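Disulfide bond forming protein (DsbF) (Mycobacterium tuberculosis, PDB 3IOS) probably oxidises reduced, unfolded secreted proteins to form their disulfide bonds, acting outside the cell as a thiol oxidase of the thioredoxin family. Local coordinates at residues H30-G34 / E35-G39; G78-Q81 / V82-Q86; E87-K91 / Y92-T96; F111-Q115 / Q116-A120. One frame throughout, in Å; residues are numbered along the deposited sequence.

Contact 1 of 4, residues H30-G34 / E35-G39; sequences HDFHG and ESLLG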
loop_
_atom_site.group_PDB
_atom_site.type_symbol
_atom_site.label_atom_id
_atom_site.label_comp_id
_atom_site.label_asym_id
_atom_site.label_seq_id
_atom_site.Cartn_x
_atom_site.Cartn_y
_atom_site.Cartn_z
ATOM N N HIS A 30 -13.833 -3.634 -6.468
ATOM C CA HIS A 30 -14.559 -2.844 -5.473
ATOM C C HIS A 30 -14.110 -1.384 -5.448
ATOM O O HIS A 30 -12.995 -1.061 -5.853
ATOM C CB HIS A 30 -14.373 -3.456 -4.081
ATOM C CG HIS A 30 -14.921 -4.842 -3.949
ATOM N ND1 HIS A 30 -16.269 -5.120 -4.010
ATOM C CD2 HIS A 30 -14.299 -6.033 -3.770
ATOM C CE1 HIS A 30 -16.455 -6.421 -3.875
ATOM N NE2 HIS A 30 -15.277 -6.998 -3.729
ATOM N N ASP A 31 -14.989 -0.497 -4.985
ATOM C CA ASP A 31 -14.637 0.917 -4.890
ATOM C C ASP A 31 -13.897 1.125 -3.574
ATOM O O ASP A 31 -14.258 0.540 -2.557
ATOM C CB ASP A 31 -15.891 1.797 -4.906
ATOM C CG ASP A 31 -16.558 1.842 -6.266
ATOM O OD1 ASP A 31 -15.919 2.309 -7.232
ATOM O OD2 ASP A 31 -17.724 1.412 -6.367
ATOM N N PHE A 32 -12.861 1.958 -3.599
ATOM C CA PHE A 32 -12.078 2.239 -2.399
ATOM C C PHE A 32 -11.954 3.739 -2.176
ATOM O O PHE A 32 -11.683 4.499 -3.106
ATOM C CB PHE A 32 -10.672 1.639 -2.518
ATOM C CG PHE A 32 -9.781 1.959 -1.347
ATOM C CD1 PHE A 32 -9.806 1.170 -0.200
ATOM C CD2 PHE A 32 -8.955 3.077 -1.373
ATOM C CE1 PHE A 32 -9.014 1.495 0.908
ATOM C CE2 PHE A 32 -8.163 3.411 -0.273
ATOM C CZ PHE A 32 -8.196 2.615 0.870
ATOM N N HIS A 33 -12.130 4.157 -0.929
ATOM C CA HIS A 33 -12.031 5.562 -0.581
ATOM C C HIS A 33 -10.899 5.784 0.406
ATOM O O HIS A 33 -10.861 5.159 1.465
ATOM C CB HIS A 33 -13.351 6.036 0.027
ATOM C CG HIS A 33 -14.505 5.951 -0.918
ATOM N ND1 HIS A 33 -14.661 6.818 -1.979
ATOM C CD2 HIS A 33 -15.537 5.077 -0.990
ATOM C CE1 HIS A 33 -15.740 6.481 -2.663
ATOM N NE2 HIS A 33 -16.289 5.429 -2.083
ATOM N N GLY A 34 -9.975 6.674 0.058
ATOM C CA GLY A 34 -8.869 6.950 0.954
ATOM C C GLY A 34 -9.340 7.419 2.319
ATOM O O GLY A 34 -8.697 7.161 3.338
ATOM N N GLU A 35 -10.475 8.105 2.348
ATOM C CA GLU A 35 -10.993 8.617 3.612
ATOM C C GLU A 35 -11.363 7.502 4.595
ATOM O O GLU A 35 -11.503 7.743 5.798
ATOM C CB GLU A 35 -12.203 9.522 3.358
ATOM C CG GLU A 35 -11.903 10.787 2.545
ATOM C CD GLU A 35 -12.031 10.593 1.038
ATOM O OE1 GLU A 35 -12.064 11.613 0.312
ATOM O OE2 GLU A 35 -12.100 9.436 0.572
ATOM N N SER A 36 -11.517 6.283 4.087
ATOM C CA SER A 36 -11.862 5.149 4.936
ATOM C C SER A 36 -10.691 4.793 5.851
ATOM O O SER A 36 -10.833 3.977 6.764
ATOM C CB SER A 36 -12.238 3.932 4.081
ATOM O OG SER A 36 -11.103 3.404 3.418
ATOM N N LEU A 37 -9.534 5.406 5.606
ATOM C CA LEU A 37 -8.353 5.147 6.425
ATOM C C LEU A 37 -8.227 6.127 7.587
ATOM O O LEU A 37 -7.410 5.925 8.482
ATOM C CB LEU A 37 -7.079 5.222 5.573
ATOM C CG LEU A 37 -6.981 4.288 4.369
ATOM C CD1 LEU A 37 -5.650 4.517 3.681
ATOM C CD2 LEU A 37 -7.116 2.832 4.800
ATOM N N LEU A 38 -9.027 7.188 7.578
ATOM C CA LEU A 38 -8.965 8.183 8.650
ATOM C C LEU A 38 -9.399 7.619 10.002
ATOM O O LEU A 38 -10.442 6.973 10.112
ATOM C CB LEU A 38 -9.838 9.394 8.318
ATOM C CG LEU A 38 -9.762 10.524 9.349
ATOM C CD1 LEU A 38 -8.351 11.097 9.359
ATOM C CD2 LEU A 38 -10.775 11.601 9.028
ATOM N N GLY A 39 -8.588 7.872 11.027
ATOM C CA GLY A 39 -8.911 7.409 12.366
ATOM C C GLY A 39 -8.356 6.048 12.721
ATOM O O GLY A 39 -8.604 5.532 13.809
HETATM O O HOH W 1 -12.851 9.039 -1.973
#
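S36 and H33 hold the passage from strand 31-33 into the short 3-10 turn, and two hydrogen bonds converge on one carbonyl oxygen to do so. The S36 hydroxyl donates from OG to H33 O over only 2.6 Å, almost in line with the carbonyl bond. S36 N reaches the same H33 O at 2.9 Å, but from well above the carbonyl plane. With OG set between the backbone N and the carbonyl carbon (chi1 70°), one residue can offer both its side chain and its amide to this single acceptor. One residue on, L37 N donates to G34 O at 3.0 Å, the next bond of the 3-10 type.

A water forms the second layer. It gives a hydrogen to E35 OE2 at 2.7 Å and lies in the plane of the imidazole of H33, 2.9 Å from its ND1. The bend of the E35 chain at chi2 (89°) brings the carboxylate round to this position, where its charge may modestly favour protonation of H33.

Apolar contact completes the set: F32 offers a ring edge, with CZ 4.1 Å from L37 CG, and the two side chains cross at about a right angle.

F32 rests on V74 of strand 72-77, and L37 on T72, A42 and L44. The turn lies against inner strands 72-77 and 42-47 of the five-stranded sheet, while F32 pairs with A24 in the small antiparallel one.

Contact 2 of 4, residues G78-Q81 / V82-Q86; sequences GLDQ and VPAMQ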
loop_
_atom_site.group_PDB
_atom_site.type_symbol
_atom_site.label_atom_id
_atom_site.label_comp_id
_atom_site.label_asym_id
_atom_site.label_seq_id
_atom_site.Cartn_x
_atom_site.Cartn_y
_atom_site.Cartn_z
ATOM N N GLY A 78 1.001 0.039 -9.607
ATOM C CA GLY A 78 1.056 0.997 -10.690
ATOM C C GLY A 78 2.061 0.615 -11.758
ATOM O O GLY A 78 2.743 -0.408 -11.658
ATOM N N LEU A 79 2.121 1.441 -12.799
ATOM C CA LEU A 79 3.054 1.268 -13.907
ATOM C C LEU A 79 2.892 -0.020 -14.704
ATOM O O LEU A 79 3.873 -0.598 -15.169
ATOM C CB LEU A 79 4.493 1.383 -13.390
ATOM C CG LEU A 79 4.803 2.672 -12.623
ATOM C CD1 LEU A 79 6.289 2.735 -12.303
ATOM C CD2 LEU A 79 4.390 3.881 -13.455
ATOM N N ASP A 80 1.654 -0.465 -14.857
ATOM C CA ASP A 80 1.370 -1.675 -15.616
ATOM C C ASP A 80 -0.139 -1.824 -15.714
ATOM O O ASP A 80 -0.877 -0.955 -15.248
ATOM C CB ASP A 80 1.997 -2.890 -14.928
ATOM C CG ASP A 80 2.383 -3.980 -15.911
ATOM O OD1 ASP A 80 3.248 -4.813 -15.568
ATOM O OD2 ASP A 80 1.818 -4.006 -17.025
ATOM N N GLN A 81 -0.596 -2.911 -16.326
ATOM C CA GLN A 81 -2.024 -3.150 -16.469
ATOM C C GLN A 81 -2.486 -4.248 -15.517
ATOM O O GLN A 81 -1.672 -4.952 -14.918
ATOM C CB GLN A 81 -2.350 -3.521 -17.920
ATOM C CG GLN A 81 -1.919 -2.453 -18.919
ATOM C CD GLN A 81 -2.674 -1.142 -18.751
ATOM O OE1 GLN A 81 -2.185 -0.078 -19.134
ATOM N NE2 GLN A 81 -3.878 -1.216 -18.190
ATOM N N VAL A 82 -3.800 -4.385 -15.383
ATOM C CA VAL A 82 -4.401 -5.362 -14.486
ATOM C C VAL A 82 -3.868 -6.795 -14.563
ATOM O O VAL A 82 -3.548 -7.393 -13.536
ATOM C CB VAL A 82 -5.942 -5.382 -14.661
ATOM C CG1 VAL A 82 -6.554 -6.509 -13.840
ATOM C CG2 VAL A 82 -6.523 -4.046 -14.224
ATOM N N PRO A 83 -3.771 -7.372 -15.772
ATOM C CA PRO A 83 -3.268 -8.745 -15.886
ATOM C C PRO A 83 -1.940 -8.971 -15.168
ATOM O O PRO A 83 -1.761 -9.972 -14.481
ATOM C CB PRO A 83 -3.150 -8.943 -17.396
ATOM C CG PRO A 83 -4.275 -8.105 -17.922
ATOM C CD PRO A 83 -4.150 -6.842 -17.096
ATOM N N ALA A 84 -1.011 -8.036 -15.339
ATOM C CA ALA A 84 0.301 -8.147 -14.703
ATOM C C ALA A 84 0.151 -8.042 -13.190
ATOM O O ALA A 84 0.852 -8.716 -12.436
ATOM C CB ALA A 84 1.226 -7.056 -15.221
ATOM N N MET A 85 -0.767 -7.193 -12.749
ATOM C CA MET A 85 -1.010 -7.025 -11.323
ATOM C C MET A 85 -1.570 -8.314 -10.727
ATOM O O MET A 85 -1.166 -8.731 -9.646
ATOM C CB MET A 85 -1.977 -5.867 -11.101
ATOM C CG MET A 85 -1.450 -4.560 -11.646
ATOM S SD MET A 85 -2.632 -3.217 -11.523
ATOM C CE MET A 85 -1.648 -1.886 -12.000
ATOM N N GLN A 86 -2.497 -8.950 -11.438
ATOM C CA GLN A 86 -3.087 -10.199 -10.966
ATOM C C GLN A 86 -2.034 -11.301 -10.863
ATOM O O GLN A 86 -2.066 -12.110 -9.937
ATOM C CB GLN A 86 -4.199 -10.651 -11.914
ATOM C CG GLN A 86 -5.275 -9.606 -12.121
ATOM C CD GLN A 86 -6.306 -10.041 -13.140
ATOM O OE1 GLN A 86 -5.958 -10.562 -14.200
ATOM N NE2 GLN A 86 -7.580 -9.817 -12.834
HETATM O O HOH W 2 -5.565 -2.746 -17.064
#
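M85 reaches back from the first turns of helix 82-91 over the loop that leads into it. Its CB lies 3.9 Å from Q81 O, and CG closes on that oxygen to 3.3 Å. SD continues past the Q81 carbonyl, and CE ends 3.5 Å from D80 O, with G78 N a little farther off. The chain is extended beyond CG (chi2 175°, chi3 172°), which is how one thioether can span the turn from Q81 to G78.

The carbonyl it passes is also the start of the helical bonding. M85 N donates to Q81 O at 3.2 Å, in the carbonyl plane, whereas the bond from A84 N to the same oxygen is weak. Q81 is the N-cap; P83 has no N-H to offer, and V82 N gives its hydrogen to a water at 2.9 Å that also accepts from Q81 NE2.

D80 packs on A84, with OD1 only 3.0 Å from the methyl CB. OD2 takes the N-H of Q81 at 2.7 Å, a bond that helps set the rotation of the carboxylate, though it comes 29° out of its plane. D80 also touches P49 and W50, just ahead of the redox-active C51/C54 pair. A carboxylate beside a helix N-terminus should suit that end electrostatically, while water and a single carbonyl supply partners for the first amides.

Contact 3 of 4, residues E87-K91 / Y92-T96; sequences EFVNK and YPVKT
The C-terminal end of helix 82-91, in a thioredoxin fold, is closed here by Y92, the first residue to leave helical backbone angles, and by an inverse gamma turn centred on P93. The last helical bond runs from Y92 N to F88 O, 2.9 Å long and nearly straight. The same two residues also form a T-shaped (edge-to-face) aromatic pair, in which the edge of Y92 meets the face of F88. Y92 CD1 stands 3.7 Å above the F88 plane over its centre, the ring centroids are 4.8 Å apart, and the planes are tilted by 54° rather than perpendicular.

The K91 chain is bent at chi2 (-70°), which folds it back toward the phenol. V89 and V94 add a methyl contact, while the aliphatic part of K95 passes V89 O.

F88 stacks on W47 and touches Q55 and A58 of helix 52-67 as well as the C51–C54 motif, so this helix end lies against the active-site region. Over one face of the phenol, K91 CD makes a CH-pi contact 3.6 Å from the centroid of Y92, offset toward the rim and nearest to CE2 at 3.4 Å.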
loop_
_atom_site.group_PDB
_atom_site.type_symbol
_atom_site.label_atom_id
_atom_site.label_comp_id
_atom_site.label_asym_id
_atom_site.label_seq_id
_atom_site.Cartn_x
_atom_site.Cartn_y
_atom_site.Cartn_z
ATOM N N GLU A 87 -1.109 -11.337 -11.820
ATOM C CA GLU A 87 -0.052 -12.343 -11.817
ATOM C C GLU A 87 0.806 -12.186 -10.567
ATOM O O GLU A 87 1.180 -13.166 -9.930
ATOM C CB GLU A 87 0.829 -12.198 -13.060
ATOM C CG GLU A 87 0.167 -12.613 -14.358
ATOM C CD GLU A 87 1.041 -12.329 -15.565
ATOM O OE1 GLU A 87 2.236 -12.698 -15.535
ATOM O OE2 GLU A 87 0.531 -11.742 -16.546
ATOM N N PHE A 88 1.110 -10.937 -10.231
ATOM C CA PHE A 88 1.915 -10.614 -9.061
ATOM C C PHE A 88 1.210 -11.064 -7.776
ATOM O O PHE A 88 1.805 -11.742 -6.935
ATOM C CB PHE A 88 2.171 -9.103 -9.032
ATOM C CG PHE A 88 3.013 -8.636 -7.870
ATOM C CD1 PHE A 88 4.381 -8.432 -8.020
ATOM C CD2 PHE A 88 2.422 -8.348 -6.641
ATOM C CE1 PHE A 88 5.150 -7.940 -6.961
ATOM C CE2 PHE A 88 3.181 -7.859 -5.577
ATOM C CZ PHE A 88 4.549 -7.651 -5.739
ATOM N N VAL A 89 -0.061 -10.695 -7.623
ATOM C CA VAL A 89 -0.799 -11.079 -6.427
ATOM C C VAL A 89 -0.982 -12.595 -6.339
ATOM O O VAL A 89 -1.056 -13.144 -5.244
ATOM C CB VAL A 89 -2.180 -10.373 -6.354
ATOM C CG1 VAL A 89 -1.987 -8.862 -6.310
ATOM C CG2 VAL A 89 -3.034 -10.758 -7.540
ATOM N N ASN A 90 -1.044 -13.271 -7.484
ATOM C CA ASN A 90 -1.193 -14.726 -7.490
ATOM C C ASN A 90 0.101 -15.404 -7.058
ATOM O O ASN A 90 0.085 -16.404 -6.339
ATOM C CB ASN A 90 -1.562 -15.249 -8.887
ATOM C CG ASN A 90 -3.018 -15.009 -9.252
ATOM O OD1 ASN A 90 -3.875 -14.957 -8.398
ATOM N ND2 ASN A 90 -3.295 -14.885 -10.539
ATOM N N LYS A 91 1.224 -14.846 -7.495
ATOM C CA LYS A 91 2.536 -15.412 -7.194
ATOM C C LYS A 91 3.006 -15.134 -5.766
ATOM O O LYS A 91 3.624 -16.006 -5.142
ATOM C CB LYS A 91 3.566 -14.860 -8.181
ATOM C CG LYS A 91 4.788 -15.743 -8.400
ATOM C CD LYS A 91 5.691 -15.792 -7.179
ATOM C CE LYS A 91 6.934 -16.631 -7.448
ATOM N NZ LYS A 91 7.840 -16.686 -6.264
ATOM N N TYR A 92 2.715 -13.942 -5.242
ATOM C CA TYR A 92 3.154 -13.643 -3.891
ATOM C C TYR A 92 1.988 -13.492 -2.927
ATOM O O TYR A 92 0.917 -12.971 -3.296
ATOM C CB TYR A 92 4.051 -12.370 -3.913
ATOM C CG TYR A 92 5.056 -12.394 -5.031
ATOM C CD1 TYR A 92 4.785 -11.735 -6.224
ATOM C CD2 TYR A 92 6.280 -13.067 -4.904
ATOM C CE1 TYR A 92 5.701 -11.731 -7.269
ATOM C CE2 TYR A 92 7.207 -13.066 -5.949
ATOM C CZ TYR A 92 6.909 -12.402 -7.122
ATOM O OH TYR A 92 7.815 -12.418 -8.150
ATOM N N PRO A 93 2.176 -13.856 -1.649
ATOM C CA PRO A 93 1.233 -13.838 -0.530
ATOM C C PRO A 93 0.780 -12.467 -0.036
ATOM O O PRO A 93 1.050 -12.076 1.100
ATOM C CB PRO A 93 2.008 -14.592 0.573
ATOM C CG PRO A 93 3.391 -14.143 0.369
ATOM C CD PRO A 93 3.502 -14.234 -1.189
ATOM N N VAL A 94 0.049 -11.783 -0.894
ATOM C CA VAL A 94 -0.461 -10.463 -0.571
ATOM C C VAL A 94 -1.929 -10.315 -0.959
ATOM O O VAL A 94 -2.417 -9.202 -1.152
ATOM C CB VAL A 94 0.354 -9.364 -1.290
ATOM C CG1 VAL A 94 1.810 -9.407 -0.840
ATOM C CG2 VAL A 94 0.260 -9.557 -2.794
ATOM N N LYS A 95 -2.632 -11.437 -1.077
ATOM C CA LYS A 95 -4.046 -11.404 -1.438
ATOM C C LYS A 95 -4.945 -11.159 -0.232
ATOM O O LYS A 95 -6.137 -10.901 -0.387
ATOM C CB LYS A 95 -4.437 -12.719 -2.117
ATOM C CG LYS A 95 -4.446 -12.628 -3.616
ATOM C CD LYS A 95 -4.423 -14.011 -4.283
ATOM C CE LYS A 95 -4.429 -13.909 -5.796
ATOM N NZ LYS A 95 -4.356 -15.252 -6.408
ATOM N N THR A 96 -4.357 -11.220 0.958
ATOM C CA THR A 96 -5.074 -11.027 2.215
ATOM C C THR A 96 -5.440 -9.568 2.519
ATOM O O THR A 96 -6.295 -9.303 3.368
ATOM C CB THR A 96 -4.253 -11.590 3.399
ATOM O OG1 THR A 96 -3.945 -12.966 3.145
ATOM C CG2 THR A 96 -5.035 -11.493 4.697
#

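Contact 4 of 4, residues F111-Q115 / Q116-A120; sequences FGVTQ and QPAYA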
loop_
_atom_site.group_PDB
_atom_site.type_symbol
_atom_site.label_atom_id
_atom_site.label_comp_id
_atom_site.label_asym_id
_atom_site.label_seq_id
_atom_site.Cartn_x
_atom_site.Cartn_y
_atom_site.Cartn_z
ATOM N N PHE A 111 0.385 10.763 -3.511
ATOM C CA PHE A 111 1.367 10.611 -2.445
ATOM C C PHE A 111 2.767 11.020 -2.875
ATOM O O PHE A 111 3.739 10.808 -2.150
ATOM C CB PHE A 111 1.376 9.161 -1.953
ATOM C CG PHE A 111 0.187 8.800 -1.107
ATOM C CD1 PHE A 111 0.190 9.060 0.262
ATOM C CD2 PHE A 111 -0.936 8.212 -1.676
ATOM C CE1 PHE A 111 -0.912 8.740 1.052
ATOM C CE2 PHE A 111 -2.048 7.887 -0.894
ATOM C CZ PHE A 111 -2.032 8.152 0.474
ATOM N N GLY A 112 2.866 11.607 -4.064
ATOM C CA GLY A 112 4.155 12.034 -4.572
ATOM C C GLY A 112 5.098 10.881 -4.861
ATOM O O GLY A 112 6.319 11.036 -4.796
ATOM N N VAL A 113 4.539 9.716 -5.170
ATOM C CA VAL A 113 5.355 8.545 -5.466
ATOM C C VAL A 113 5.547 8.416 -6.971
ATOM O O VAL A 113 4.581 8.306 -7.726
ATOM C CB VAL A 113 4.706 7.250 -4.922
ATOM C CG1 VAL A 113 5.529 6.035 -5.339
ATOM C CG2 VAL A 113 4.611 7.315 -3.403
ATOM N N THR A 114 6.802 8.439 -7.402
ATOM C CA THR A 114 7.114 8.326 -8.818
ATOM C C THR A 114 7.843 7.023 -9.102
ATOM O O THR A 114 7.863 6.548 -10.239
ATOM C CB THR A 114 7.985 9.508 -9.289
ATOM O OG1 THR A 114 9.137 9.621 -8.446
ATOM C CG2 THR A 114 7.191 10.804 -9.234
ATOM N N GLN A 115 8.427 6.438 -8.062
ATOM C CA GLN A 115 9.161 5.189 -8.208
ATOM C C GLN A 115 8.906 4.223 -7.059
ATOM O O GLN A 115 8.781 4.627 -5.906
ATOM C CB GLN A 115 10.662 5.467 -8.294
ATOM C CG GLN A 115 11.065 6.371 -9.441
ATOM C CD GLN A 115 12.539 6.724 -9.396
ATOM O OE1 GLN A 115 13.400 5.848 -9.468
ATOM N NE2 GLN A 115 12.835 8.014 -9.275
ATOM N N GLN A 116 8.839 2.941 -7.384
ATOM C CA GLN A 116 8.618 1.922 -6.373
ATOM C C GLN A 116 9.964 1.297 -6.026
ATOM O O GLN A 116 10.916 1.385 -6.799
ATOM C CB GLN A 116 7.672 0.841 -6.898
ATOM C CG GLN A 116 8.294 -0.108 -7.908
ATOM C CD GLN A 116 8.929 0.617 -9.076
ATOM O OE1 GLN A 116 8.361 1.571 -9.607
ATOM N NE2 GLN A 116 10.107 0.162 -9.488
ATOM N N PRO A 117 10.059 0.672 -4.848
ATOM C CA PRO A 117 8.937 0.581 -3.916
ATOM C C PRO A 117 8.873 1.807 -3.015
ATOM O O PRO A 117 9.841 2.562 -2.903
ATOM C CB PRO A 117 9.250 -0.689 -3.137
ATOM C CG PRO A 117 10.739 -0.621 -3.023
ATOM C CD PRO A 117 11.173 -0.194 -4.415
ATOM N N ALA A 118 7.719 2.008 -2.393
ATOM C CA ALA A 118 7.527 3.117 -1.474
ATOM C C ALA A 118 6.465 2.701 -0.472
ATOM O O ALA A 118 5.673 1.788 -0.731
ATOM C CB ALA A 118 7.090 4.370 -2.219
ATOM N N TYR A 119 6.464 3.369 0.675
ATOM C CA TYR A 119 5.511 3.078 1.736
ATOM C C TYR A 119 4.956 4.372 2.307
ATOM O O TYR A 119 5.699 5.330 2.515
ATOM C CB TYR A 119 6.208 2.308 2.864
ATOM C CG TYR A 119 6.692 0.938 2.473
ATOM C CD1 TYR A 119 5.923 -0.191 2.743
ATOM C CD2 TYR A 119 7.901 0.770 1.799
ATOM C CE1 TYR A 119 6.340 -1.455 2.352
ATOM C CE2 TYR A 119 8.328 -0.493 1.397
ATOM C CZ TYR A 119 7.539 -1.600 1.679
ATOM O OH TYR A 119 7.945 -2.855 1.289
ATOM N N ALA A 120 3.649 4.414 2.542
ATOM C CA ALA A 120 3.051 5.594 3.148
ATOM C C ALA A 120 2.478 5.132 4.476
ATOM O O ALA A 120 1.636 4.234 4.515
ATOM C CB ALA A 120 1.957 6.167 2.265
#
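The side-chain amide of Q116 folds back on the peptide link from Q115, its OE1 lying 3.7 Å from Q115 C. CG occupies the position between backbone N and carbonyl carbon (chi1 74°), and the bend at chi2 turns the amide over its neighbour. NE2 is hydrogen-bonded elsewhere in the protein, whereas the backbone N of Q116 is buried here without a partner. No hydrogen bond links the two segments; the remaining contact is apolar.

The peptide bond before P117 is cis, the hallmark cis-proline of the thioredoxin fold. P117 touches C54, and Q116 touches both C51 and C54. As in other thioredoxin-fold oxidoreductases, this loop probably helps form the surface on which a substrate polypeptide docks beside the redox-active pair.

From the turn the chain doubles back, the two segments running 156° apart. V113 straddles A118, its CG1 and CG2 lying 3.9 and 4.0 Å from A118 CB. Farther along, F111 presents CD1 and CE1 obliquely to the methyl of A120, with CD1 3.9 Å from A120 CB. G112, with positive phi, is the C-prime residue of a Schellman motif ending helix 106-110. A118 and A120 pair through their backbones with F46 and L44 of strand 42-47; between them, Y119 puts its ring on W45 and its hydroxyl hydrogen-bonds E57 OE1.

The four contacts follow one another along the chain, each a local turn at an end of a helix or strand in one thioredoxin fold. Contacts 2 and 3 lie at the start and finish of helix 82-91, their centres 12 Å apart. Contact 4 lies 16 Å from contact 2, centre to centre, yet touches it where L79 CD1 meets Q116 OE1 at 3.6 Å. Contact 1 touches none of the others; its centre is 18 to 21 Å from theirs. Contacts 3 and 4 touch the redox-active C51/C54 pair, and contact 2 meets the P49–W50 loop just before it. Contact 4 contributes a strand to the five-stranded sheet, and contact 1 joins the small N-terminal sheet to it.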